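Local coordinates for serpin B3 (Homo sapiens, PDB 4ZK3), which belongs to the serpin family of protease inhibitors and probably traps target proteases by inserting its cleaved reactive-centre loop into a central beta-sheet, at residues 11-16 with 264-269; 211-216 with 336-341; 134-139 with 173-178; 298-301 with 307-310. One frame throughout, in Å; residues are numbered along the deposited sequence.

Contact 1 of 4, residues 11-16 with 264-269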
loop_
_atom_site.group_PDB
_atom_site.type_symbol
_atom_site.label_atom_id
_atom_site.label_comp_id
_atom_site.label_asym_id
_atom_site.label_seq_id
_atom_site.Cartn_x
_atom_site.Cartn_y
_atom_site.Cartn_z
ATOM N N PHE A 11 -8.170 1.255 -7.781
ATOM C CA PHE A 11 -6.850 1.850 -7.989
ATOM C C PHE A 11 -5.755 0.864 -7.646
ATOM O O PHE A 11 -4.789 0.715 -8.421
ATOM C CB PHE A 11 -6.736 3.138 -7.147
ATOM C CG PHE A 11 -5.424 3.813 -7.235
ATOM C CD1 PHE A 11 -4.887 4.170 -8.433
ATOM C CD2 PHE A 11 -4.722 4.166 -6.052
ATOM C CE1 PHE A 11 -3.671 4.846 -8.516
ATOM C CE2 PHE A 11 -3.502 4.806 -6.124
ATOM C CZ PHE A 11 -2.961 5.155 -7.362
ATOM N N MET A 12 -5.929 0.140 -6.543
ATOM C CA MET A 12 -5.009 -0.953 -6.160
ATOM C C MET A 12 -4.817 -1.989 -7.296
ATOM O O MET A 12 -3.682 -2.334 -7.634
ATOM C CB MET A 12 -5.479 -1.654 -4.855
ATOM C CG MET A 12 -4.623 -2.860 -4.363
ATOM S SD MET A 12 -5.499 -3.721 -3.067
ATOM C CE MET A 12 -6.425 -4.860 -4.107
ATOM N N PHE A 13 -5.894 -2.460 -7.925
ATOM C CA PHE A 13 -5.719 -3.391 -9.053
ATOM C C PHE A 13 -5.120 -2.736 -10.299
ATOM O O PHE A 13 -4.325 -3.392 -11.027
ATOM C CB PHE A 13 -7.008 -4.113 -9.375
ATOM C CG PHE A 13 -7.327 -5.190 -8.393
ATOM C CD1 PHE A 13 -6.533 -6.319 -8.339
ATOM C CD2 PHE A 13 -8.373 -5.052 -7.477
ATOM C CE1 PHE A 13 -6.804 -7.331 -7.426
ATOM C CE2 PHE A 13 -8.647 -6.044 -6.553
ATOM C CZ PHE A 13 -7.859 -7.191 -6.520
ATOM N N ASP A 14 -5.456 -1.463 -10.535
ATOM C CA ASP A 14 -4.905 -0.777 -11.678
ATOM C C ASP A 14 -3.405 -0.699 -11.451
ATOM O O ASP A 14 -2.608 -0.820 -12.408
ATOM C CB ASP A 14 -5.452 0.618 -11.901
ATOM C CG ASP A 14 -6.953 0.645 -12.135
ATOM O OD1 ASP A 14 -7.607 -0.402 -12.338
ATOM O OD2 ASP A 14 -7.484 1.766 -12.051
ATOM N N LEU A 15 -2.984 -0.529 -10.192
ATOM C CA LEU A 15 -1.532 -0.503 -9.940
ATOM C C LEU A 15 -0.907 -1.833 -10.203
ATOM O O LEU A 15 0.176 -1.903 -10.802
ATOM C CB LEU A 15 -1.168 -0.055 -8.525
ATOM C CG LEU A 15 -1.377 1.427 -8.249
ATOM C CD1 LEU A 15 -1.323 1.690 -6.740
ATOM C CD2 LEU A 15 -0.470 2.385 -8.937
ATOM N N PHE A 16 -1.545 -2.863 -9.695
ATOM C CA PHE A 16 -1.009 -4.204 -9.738
ATOM C C PHE A 16 -0.661 -4.644 -11.175
ATOM O O PHE A 16 0.385 -5.231 -11.401
ATOM C CB PHE A 16 -1.980 -5.182 -9.092
ATOM C CG PHE A 16 -1.433 -6.558 -8.979
ATOM C CD1 PHE A 16 -0.558 -6.888 -7.982
ATOM C CD2 PHE A 16 -1.737 -7.521 -9.925
ATOM C CE1 PHE A 16 -0.029 -8.155 -7.886
ATOM C CE2 PHE A 16 -1.218 -8.797 -9.847
ATOM C CZ PHE A 16 -0.338 -9.107 -8.839
ATOM N N GLU A 264 -14.230 -6.123 -8.086
ATOM C CA GLU A 264 -15.570 -6.677 -7.915
ATOM C C GLU A 264 -15.493 -8.136 -7.458
ATOM O O GLU A 264 -16.090 -8.496 -6.476
ATOM C CB GLU A 264 -16.288 -6.514 -9.266
ATOM C CG GLU A 264 -17.728 -6.944 -9.385
ATOM C CD GLU A 264 -18.219 -6.656 -10.805
ATOM O OE1 GLU A 264 -17.578 -7.196 -11.715
ATOM O OE2 GLU A 264 -19.163 -5.847 -11.018
ATOM N N LYS A 265 -14.656 -8.944 -8.109
ATOM C CA LYS A 265 -14.459 -10.348 -7.743
ATOM C C LYS A 265 -13.815 -10.527 -6.362
ATOM O O LYS A 265 -14.245 -11.385 -5.566
ATOM C CB LYS A 265 -13.556 -11.061 -8.772
ATOM C CG LYS A 265 -14.092 -11.126 -10.210
ATOM C CD LYS A 265 -14.956 -12.358 -10.400
ATOM C CE LYS A 265 -16.179 -12.072 -11.272
ATOM N NZ LYS A 265 -17.166 -13.194 -11.273
ATOM N N LEU A 266 -12.780 -9.728 -6.067
ATOM C CA LEU A 266 -12.181 -9.749 -4.723
ATOM C C LEU A 266 -13.205 -9.535 -3.633
ATOM O O LEU A 266 -13.229 -10.230 -2.603
ATOM C CB LEU A 266 -11.132 -8.654 -4.594
ATOM C CG LEU A 266 -10.212 -8.710 -3.350
ATOM C CD1 LEU A 266 -9.497 -10.046 -3.313
ATOM C CD2 LEU A 266 -9.141 -7.632 -3.317
ATOM N N MET A 267 -14.060 -8.546 -3.856
ATOM C CA MET A 267 -15.056 -8.198 -2.859
ATOM C C MET A 267 -16.023 -9.324 -2.638
ATOM O O MET A 267 -16.415 -9.586 -1.518
ATOM C CB MET A 267 -15.766 -6.892 -3.219
ATOM C CG MET A 267 -14.793 -5.711 -3.158
ATOM S SD MET A 267 -15.511 -4.102 -3.512
ATOM C CE MET A 267 -14.112 -3.176 -4.176
ATOM N N GLU A 268 -16.343 -10.048 -3.693
ATOM C CA GLU A 268 -17.267 -11.157 -3.558
ATOM C C GLU A 268 -16.620 -12.306 -2.784
ATOM O O GLU A 268 -17.111 -12.742 -1.739
ATOM C CB GLU A 268 -17.679 -11.616 -4.946
ATOM C CG GLU A 268 -19.008 -12.338 -4.976
ATOM C CD GLU A 268 -19.195 -13.121 -6.249
ATOM O OE1 GLU A 268 -18.895 -12.554 -7.329
ATOM O OE2 GLU A 268 -19.613 -14.305 -6.158
ATOM N N TRP A 269 -15.481 -12.754 -3.303
ATOM C CA TRP A 269 -14.807 -13.957 -2.855
ATOM C C TRP A 269 -14.261 -13.892 -1.428
ATOM O O TRP A 269 -14.106 -14.940 -0.767
ATOM C CB TRP A 269 -13.636 -14.275 -3.793
ATOM C CG TRP A 269 -14.064 -14.588 -5.215
ATOM C CD1 TRP A 269 -15.313 -14.973 -5.624
ATOM C CD2 TRP A 269 -13.250 -14.585 -6.381
ATOM N NE1 TRP A 269 -15.323 -15.180 -6.977
ATOM C CE2 TRP A 269 -14.067 -14.968 -7.467
ATOM C CE3 TRP A 269 -11.904 -14.302 -6.624
ATOM C CZ2 TRP A 269 -13.580 -15.085 -8.769
ATOM C CZ3 TRP A 269 -11.423 -14.394 -7.926
ATOM C CH2 TRP A 269 -12.253 -14.795 -8.977
#
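Between segments 11-16 and 264-269, both helical, the nearest CA atoms are those of F13 and L266, 10.0 Å apart, so the gap is bridged wholly by side chains. This is apolar helix-helix packing in the serpin fold, between helix 4-19 near the N-terminus and the short helix 263-269. L266 supplies the bridge. It sends the CD2 methyl out to the rim of the F13 ring, near the ring plane and 3.5 Å from F13 CZ, a course set by chi1 of -168°, which puts CG opposite the backbone N. L266 CB backs this up from farther off, 4.1 Å from F13 CE2. The ring is thus met end-on, at its outer edge. One of its faces is taken by a neighbour on the same helix: the M12 chain bends at chi3 (89°) and lays its CE methyl 3.5 Å above the F13 plane, displaced toward the rim. That bend also brings M12 within range of L266, whose side chain it crosses at about a right angle. L261 touches both F13 and L266 from the preceding loop, while I381 of strand 380-387 meets both M12 and L266, so the three side chains are buried where two helices come together beside a strand. No hydrogen bond joins the two segments; the L266 CD2 methyl serves both partners at once, reaching M12 CE at 4.0 Å as well as the phenyl rim.

Contact 2 of 4, residues 211-216 with 336-341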
loop_
_atom_site.group_PDB
_atom_site.type_symbol
_atom_site.label_atom_id
_atom_site.label_comp_id
_atom_site.label_asym_id
_atom_site.label_seq_id
_atom_site.Cartn_x
_atom_site.Cartn_y
_atom_site.Cartn_z
ATOM N N GLN A 211 11.531 -21.494 5.504
ATOM C CA GLN A 211 11.064 -21.927 6.808
ATOM C C GLN A 211 9.534 -21.902 6.787
ATOM O O GLN A 211 8.899 -20.833 6.620
ATOM C CB GLN A 211 11.645 -21.041 7.900
ATOM C CG GLN A 211 13.168 -21.108 8.021
ATOM C CD GLN A 211 13.628 -22.483 8.504
ATOM O OE1 GLN A 211 14.244 -23.240 7.746
ATOM N NE2 GLN A 211 13.252 -22.837 9.714
ATOM N N MET A 212 8.923 -23.069 6.926
ATOM C CA MET A 212 7.461 -23.185 6.836
ATOM C C MET A 212 6.793 -23.277 8.175
ATOM O O MET A 212 7.019 -24.215 8.913
ATOM C CB MET A 212 7.038 -24.407 5.980
ATOM C CG MET A 212 5.514 -24.442 5.696
ATOM S SD MET A 212 5.057 -23.095 4.557
ATOM C CE MET A 212 5.711 -23.677 3.017
ATOM N N MET A 213 5.910 -22.320 8.484
ATOM C CA MET A 213 5.196 -22.361 9.747
ATOM C C MET A 213 3.937 -23.190 9.538
ATOM O O MET A 213 3.390 -23.245 8.432
ATOM C CB MET A 213 4.819 -20.964 10.254
ATOM C CG MET A 213 5.908 -19.908 10.142
ATOM S SD MET A 213 5.339 -18.301 10.746
ATOM C CE MET A 213 3.954 -17.906 9.661
ATOM N N ARG A 214 3.462 -23.814 10.583
ATOM C CA ARG A 214 2.396 -24.814 10.450
ATOM C C ARG A 214 1.520 -24.748 11.676
ATOM O O ARG A 214 2.024 -24.583 12.772
ATOM C CB ARG A 214 2.969 -26.209 10.311
ATOM C CG ARG A 214 3.955 -26.326 9.138
ATOM C CD ARG A 214 4.467 -27.730 8.769
ATOM N NE ARG A 214 5.414 -28.262 9.722
ATOM C CZ ARG A 214 5.078 -28.927 10.824
ATOM N NH1 ARG A 214 3.801 -29.103 11.138
ATOM N NH2 ARG A 214 6.018 -29.407 11.637
ATOM N N GLN A 215 0.204 -24.797 11.458
ATOM C CA GLN A 215 -0.762 -24.890 12.518
ATOM C C GLN A 215 -2.071 -25.435 11.940
ATOM O O GLN A 215 -2.303 -25.335 10.742
ATOM C CB GLN A 215 -1.000 -23.534 13.210
ATOM C CG GLN A 215 -1.810 -22.516 12.400
ATOM C CD GLN A 215 -2.125 -21.254 13.190
ATOM O OE1 GLN A 215 -1.557 -20.189 12.943
ATOM N NE2 GLN A 215 -2.998 -21.372 14.170
ATOM N N TYR A 216 -2.866 -26.031 12.827
ATOM C CA TYR A 216 -4.142 -26.694 12.528
ATOM C C TYR A 216 -5.116 -25.947 13.392
ATOM O O TYR A 216 -4.955 -25.910 14.604
ATOM C CB TYR A 216 -4.137 -28.188 12.937
ATOM C CG TYR A 216 -5.358 -29.000 12.469
ATOM C CD1 TYR A 216 -5.382 -29.571 11.197
ATOM C CD2 TYR A 216 -6.477 -29.210 13.307
ATOM C CE1 TYR A 216 -6.475 -30.304 10.757
ATOM C CE2 TYR A 216 -7.582 -29.946 12.872
ATOM C CZ TYR A 216 -7.575 -30.487 11.593
ATOM O OH TYR A 216 -8.645 -31.213 11.103
ATOM N N VAL A 336 6.508 -11.555 7.843
ATOM C CA VAL A 336 5.612 -12.479 8.530
ATOM C C VAL A 336 6.431 -13.486 9.366
ATOM O O VAL A 336 7.404 -14.043 8.889
ATOM C CB VAL A 336 4.756 -13.158 7.413
ATOM C CG1 VAL A 336 4.062 -14.431 7.864
ATOM C CG2 VAL A 336 3.739 -12.137 6.904
ATOM N N THR A 337 6.044 -13.654 10.632
ATOM C CA THR A 337 6.678 -14.544 11.576
ATOM C C THR A 337 5.577 -15.345 12.246
ATOM O O THR A 337 4.384 -15.154 11.963
ATOM C CB THR A 337 7.450 -13.797 12.699
ATOM O OG1 THR A 337 6.506 -13.201 13.614
ATOM C CG2 THR A 337 8.377 -12.735 12.112
ATOM N N GLU A 338 5.993 -16.244 13.146
ATOM C CA GLU A 338 5.075 -16.996 14.019
ATOM C C GLU A 338 4.245 -16.125 14.976
ATOM O O GLU A 338 3.135 -16.532 15.379
ATOM C CB GLU A 338 5.886 -18.047 14.840
ATOM C CG GLU A 338 6.513 -19.144 13.991
ATOM C CD GLU A 338 7.903 -18.838 13.436
ATOM O OE1 GLU A 338 8.346 -17.667 13.448
ATOM O OE2 GLU A 338 8.595 -19.767 12.940
ATOM N N GLU A 339 4.766 -14.957 15.368
ATOM C CA GLU A 339 4.028 -14.057 16.291
ATOM C C GLU A 339 2.950 -13.202 15.618
ATOM O O GLU A 339 1.892 -12.950 16.225
ATOM C CB GLU A 339 4.977 -13.120 17.084
ATOM C CG GLU A 339 5.637 -13.818 18.315
ATOM C CD GLU A 339 6.654 -14.907 17.911
ATOM O OE1 GLU A 339 7.375 -14.699 16.888
ATOM O OE2 GLU A 339 6.725 -15.965 18.587
ATOM N N GLY A 340 3.257 -12.779 14.396
ATOM C CA GLY A 340 2.385 -11.969 13.564
ATOM C C GLY A 340 3.042 -11.338 12.364
ATOM O O GLY A 340 3.811 -11.972 11.600
ATOM N N ALA A 341 2.685 -10.094 12.089
ATOM C CA ALA A 341 3.252 -9.460 10.906
ATOM C C ALA A 341 3.532 -8.008 11.183
ATOM O O ALA A 341 2.970 -7.436 12.090
ATOM C CB ALA A 341 2.319 -9.654 9.714
#
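The carboxylate of E338 has the side chain of M213 over one face, with M213 SD 3.8 Å from E338 CD, while its oxygens are held elsewhere: OE1 in a salt bridge with R286 and OE2 in a hydrogen bond with T195. A second flat group, the T337-E338 peptide, also turns a face to the sulfur, M213 SD standing 3.2 Å from E338 N and 3.3 Å from T337 C. The setting is a beta hairpin of the serpin fold, whose tight turn joins strand 325-336 to strand 340-351. Because the latter runs between strands 174-185 and 325-336, the arrangement is consistent with a reactive-centre loop inserted into the central sheet, with this turn at its start. M213 reaches over from strand 206-224, its chain extended at chi2 and bent at chi3 (-61°), so that sulfur and methyl lie along the turn. M213 SD packs against the aliphatic part of E338 as well, 3.6 Å from its CG, and M213 CE comes to 3.9 Å from V336 CG1. The thioether thus packs against one face of a buried acid that has two polar partners of its own, one of which, R286, belongs to strand 276-294 beside M213's strand. The turn is closed by a T337 N to G340 O hydrogen bond, and T337 O accepts one from W186 NE1. In an ST turn, T337 OG1 accepts a hydrogen bond from E339 N at 3.0 Å; G340 N adds a weak one to T337 OG1 at 3.4 Å.

Contact 3 of 4, residues 134-139 with 173-178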
loop_
_atom_site.group_PDB
_atom_site.type_symbol
_atom_site.label_atom_id
_atom_site.label_comp_id
_atom_site.label_asym_id
_atom_site.label_seq_id
_atom_site.Cartn_x
_atom_site.Cartn_y
_atom_site.Cartn_z
ATOM N N VAL A 134 12.073 23.280 5.127
ATOM C CA VAL A 134 13.465 22.833 4.977
ATOM C C VAL A 134 14.158 23.638 3.899
ATOM O O VAL A 134 13.510 24.368 3.112
ATOM C CB VAL A 134 13.528 21.307 4.696
ATOM C CG1 VAL A 134 12.747 20.595 5.799
ATOM C CG2 VAL A 134 12.930 20.956 3.332
ATOM N N ASP A 135 15.490 23.574 3.912
ATOM C CA ASP A 135 16.338 24.364 3.032
ATOM C C ASP A 135 16.718 23.595 1.798
ATOM O O ASP A 135 17.837 23.073 1.690
ATOM C CB ASP A 135 17.605 24.806 3.802
ATOM C CG ASP A 135 18.383 25.970 3.111
ATOM O OD1 ASP A 135 18.251 26.252 1.893
ATOM O OD2 ASP A 135 19.170 26.598 3.843
ATOM N N PHE A 136 15.795 23.506 0.846
ATOM C CA PHE A 136 16.028 22.770 -0.383
ATOM C C PHE A 136 17.001 23.634 -1.215
ATOM O O PHE A 136 17.807 23.097 -1.951
ATOM C CB PHE A 136 14.750 22.520 -1.254
ATOM C CG PHE A 136 13.761 21.454 -0.721
ATOM C CD1 PHE A 136 14.157 20.149 -0.483
ATOM C CD2 PHE A 136 12.410 21.775 -0.536
ATOM C CE1 PHE A 136 13.256 19.185 -0.027
ATOM C CE2 PHE A 136 11.519 20.833 -0.069
ATOM C CZ PHE A 136 11.947 19.534 0.188
ATOM N N ALA A 137 16.866 24.965 -1.126
ATOM C CA ALA A 137 17.604 25.857 -2.026
ATOM C C ALA A 137 19.081 25.674 -1.833
ATOM O O ALA A 137 19.791 25.429 -2.784
ATOM C CB ALA A 137 17.233 27.322 -1.800
ATOM N N ASN A 138 19.532 25.760 -0.590
ATOM C CA ASN A 138 20.946 25.663 -0.328
ATOM C C ASN A 138 21.415 24.326 0.165
ATOM O O ASN A 138 22.596 24.146 0.292
ATOM C CB ASN A 138 21.360 26.682 0.714
ATOM C CG ASN A 138 20.793 28.045 0.434
ATOM O OD1 ASN A 138 20.094 28.618 1.281
ATOM N ND2 ASN A 138 21.013 28.533 -0.756
ATOM N N ALA A 139 20.528 23.383 0.459
ATOM C CA ALA A 139 20.948 22.137 1.103
ATOM C C ALA A 139 20.019 20.982 0.710
ATOM O O ALA A 139 19.401 20.356 1.552
ATOM C CB ALA A 139 20.981 22.370 2.599
ATOM N N THR A 173 10.665 22.599 -4.453
ATOM C CA THR A 173 9.944 23.433 -3.491
ATOM C C THR A 173 8.956 22.705 -2.554
ATOM O O THR A 173 8.557 23.290 -1.553
ATOM C CB THR A 173 9.225 24.589 -4.185
ATOM O OG1 THR A 173 8.346 24.057 -5.181
ATOM C CG2 THR A 173 10.266 25.571 -4.749
ATOM N N LEU A 174 8.607 21.456 -2.887
ATOM C CA LEU A 174 7.547 20.684 -2.225
ATOM C C LEU A 174 7.877 19.177 -2.282
ATOM O O LEU A 174 8.154 18.653 -3.329
ATOM C CB LEU A 174 6.231 20.968 -2.970
ATOM C CG LEU A 174 5.076 19.993 -2.739
ATOM C CD1 LEU A 174 3.799 20.647 -2.263
ATOM C CD2 LEU A 174 4.778 19.230 -3.999
ATOM N N VAL A 175 7.873 18.516 -1.131
ATOM C CA VAL A 175 7.763 17.047 -1.061
ATOM C C VAL A 175 6.589 16.706 -0.102
ATOM O O VAL A 175 6.562 17.089 1.075
ATOM C CB VAL A 175 9.035 16.387 -0.554
ATOM C CG1 VAL A 175 8.882 14.863 -0.419
ATOM C CG2 VAL A 175 10.230 16.748 -1.462
ATOM N N LEU A 176 5.588 16.035 -0.636
ATOM C CA LEU A 176 4.493 15.577 0.158
ATOM C C LEU A 176 4.783 14.125 0.462
ATOM O O LEU A 176 5.163 13.365 -0.429
ATOM C CB LEU A 176 3.217 15.709 -0.625
ATOM C CG LEU A 176 2.728 17.139 -0.841
ATOM C CD1 LEU A 176 1.713 17.222 -1.957
ATOM C CD2 LEU A 176 2.063 17.606 0.407
ATOM N N VAL A 177 4.571 13.717 1.707
ATOM C CA VAL A 177 4.905 12.382 2.109
ATOM C C VAL A 177 3.797 11.742 2.908
ATOM O O VAL A 177 3.220 12.395 3.716
ATOM C CB VAL A 177 6.241 12.377 2.888
ATOM C CG1 VAL A 177 6.616 10.958 3.226
ATOM C CG2 VAL A 177 7.331 12.980 2.027
ATOM N N ASN A 178 3.463 10.500 2.591
ATOM C CA ASN A 178 2.645 9.650 3.412
ATOM C C ASN A 178 3.445 8.465 3.947
ATOM O O ASN A 178 4.184 7.825 3.205
ATOM C CB ASN A 178 1.471 9.026 2.612
ATOM C CG ASN A 178 0.663 8.083 3.445
ATOM O OD1 ASN A 178 -0.237 8.525 4.194
ATOM N ND2 ASN A 178 1.003 6.842 3.419
#
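D135 OD1 accepts the backbone N of N138 at 2.8 Å, with an N-H...O angle of 160°, in an Asx motif that curls the loop whose phenyl group, F136, packs on T173-V175. The donor reaches the oxygen from above the carboxylate plane, 40° out of it. E110 OE1 also holds this loop, accepting a hydrogen bond from A137 N and a weak one from F136 N. With its backbone held in this way, F136 turns CG anti to its carbonyl carbon (chi1 -74°), and the ring extends toward the start of strand 174-185. Its tip meets V175: F136 CZ is 3.7 Å from V175 CG2, and the two side chains cross at about a right angle. Farther back along the ring, F136 CE2 lies 4.0 Å from T173 C and 4.1 Å from L174 N, so backbone as well as side chain receives it. One ring face is covered from its own segment by V134 CG2, 3.5 Å above the plane and over the centre. The receiving backbone is irregular, since T173 and L174 form a classic beta bulge opposite G351 of strand 340-351. I168 touches both F136 and V175. F136 thus packs the loop after strand 130-134 onto the start of strand 174-185, strand 99-110 pairing with both strands, beside helix 140-153, which packs across the sheet as in other serpins and touches F136 through S143.

Contact 4 of 4, residues 298-301 with 307-310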
loop_
_atom_site.group_PDB
_atom_site.type_symbol
_atom_site.label_atom_id
_atom_site.label_comp_id
_atom_site.label_asym_id
_atom_site.label_seq_id
_atom_site.Cartn_x
_atom_site.Cartn_y
_atom_site.Cartn_z
ATOM N N THR A 298 4.474 5.066 -14.670
ATOM C CA THR A 298 3.271 4.284 -14.319
ATOM C C THR A 298 1.999 5.156 -14.233
ATOM O O THR A 298 1.009 4.895 -14.895
ATOM C CB THR A 298 3.481 3.540 -12.999
ATOM O OG1 THR A 298 4.599 2.679 -13.113
ATOM C CG2 THR A 298 2.257 2.681 -12.591
ATOM N N LEU A 299 2.015 6.201 -13.410
ATOM C CA LEU A 299 0.817 7.069 -13.266
ATOM C C LEU A 299 0.491 7.830 -14.551
ATOM O O LEU A 299 -0.668 8.108 -14.844
ATOM C CB LEU A 299 1.020 8.089 -12.116
ATOM C CG LEU A 299 1.118 7.381 -10.744
ATOM C CD1 LEU A 299 1.661 8.323 -9.692
ATOM C CD2 LEU A 299 -0.233 6.837 -10.400
ATOM N N ARG A 300 1.538 8.247 -15.229
ATOM C CA ARG A 300 1.419 8.839 -16.572
ATOM C C ARG A 300 0.604 7.924 -17.494
ATOM O O ARG A 300 -0.459 8.344 -17.938
ATOM C CB ARG A 300 2.800 9.142 -17.128
ATOM C CG ARG A 300 2.841 9.953 -18.404
ATOM C CD ARG A 300 4.310 10.146 -18.746
ATOM N NE ARG A 300 4.820 11.392 -18.179
ATOM C CZ ARG A 300 6.032 11.575 -17.674
ATOM N NH1 ARG A 300 6.919 10.591 -17.598
ATOM N NH2 ARG A 300 6.358 12.782 -17.222
ATOM N N THR A 301 1.040 6.681 -17.659
ATOM C CA THR A 301 0.275 5.652 -18.365
ATOM C C THR A 301 -1.169 5.551 -17.949
ATOM O O THR A 301 -2.060 5.294 -18.795
ATOM C CB THR A 301 0.879 4.276 -18.104
ATOM O OG1 THR A 301 2.258 4.286 -18.492
ATOM C CG2 THR A 301 0.141 3.176 -18.845
ATOM N N ILE A 307 0.047 16.829 -14.746
ATOM C CA ILE A 307 0.716 17.015 -13.474
ATOM C C ILE A 307 2.206 16.867 -13.644
ATOM O O ILE A 307 2.990 17.455 -12.871
ATOM C CB ILE A 307 0.152 15.992 -12.439
ATOM C CG1 ILE A 307 0.647 16.256 -11.052
ATOM C CG2 ILE A 307 0.550 14.569 -12.789
ATOM C CD1 ILE A 307 -0.021 17.405 -10.382
ATOM N N PHE A 308 2.639 16.090 -14.627
ATOM C CA PHE A 308 4.110 15.914 -14.836
ATOM C C PHE A 308 4.723 16.815 -15.943
ATOM O O PHE A 308 5.911 16.731 -16.215
ATOM C CB PHE A 308 4.474 14.443 -15.076
ATOM C CG PHE A 308 4.031 13.509 -13.955
ATOM C CD1 PHE A 308 4.574 13.611 -12.674
ATOM C CD2 PHE A 308 3.087 12.520 -14.193
ATOM C CE1 PHE A 308 4.177 12.757 -11.661
ATOM C CE2 PHE A 308 2.698 11.650 -13.177
ATOM C CZ PHE A 308 3.237 11.783 -11.916
ATOM N N ASN A 309 3.927 17.700 -16.542
ATOM C CA ASN A 309 4.446 18.560 -17.599
ATOM C C ASN A 309 3.943 19.968 -17.486
ATOM O O ASN A 309 3.247 20.334 -16.503
ATOM C CB ASN A 309 4.140 17.966 -18.997
ATOM C CG ASN A 309 2.665 18.027 -19.374
ATOM O OD1 ASN A 309 1.903 18.902 -18.943
ATOM N ND2 ASN A 309 2.252 17.074 -20.201
ATOM N N GLY A 310 4.250 20.731 -18.543
ATOM C CA GLY A 310 4.021 22.129 -18.592
ATOM C C GLY A 310 2.573 22.530 -18.479
ATOM O O GLY A 310 2.323 23.681 -18.139
#
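F308 packs on two consecutive residues of a helix turn, meeting the L299 side chain at its ring edge and the R300 guanidinium beside its CB. The contact folds a short 3-10 segment back against helix 296-302, a local return in the serpin chain, ahead of helix 315-318. L299 CB lies near the plane of the ring, 4.1 Å from F308 CE2, and V328 of strand 325-336 touches both side chains, with L325 adding to F308. One face is covered by the ring's own neighbour: I307 CG2 sits 3.5 Å above it, shifted toward the rim. R300 arrives differently. Its chain runs straight through chi1 and chi2, then bends at chi3 (-92°), carrying the guanidinium toward the root of the phenylalanine instead of across its ring; the two planes are 71° apart, and no stack forms. Its charge is met by D297, one helix turn back, through a salt bridge from NH1, which probably helps fix the group's orientation. The other terminal nitrogen makes the van der Waals contact, R300 NH2 lying 3.3 Å from F308 CB.

Contacts 2 and 3 reach neighbouring strands of one sheet, 340-351 and 174-185; G351, at the far end of the former, faces the bulge of contact 3. Their centres lie about 41 Å apart, on opposite sides of the chain's centre. Strand 340-351 is probably the inserted reactive-centre loop, which would tie both contacts to inhibition, whereas contacts 1 and 4 are structural packing. These two lie near each other, with nearest atoms about 4 Å apart but no touch; Q18 of helix 4-19, the helix of contact 1, meets T298 and T301 in contact 4. Contact 4 is also about 20 Å from contact 3, centre to centre.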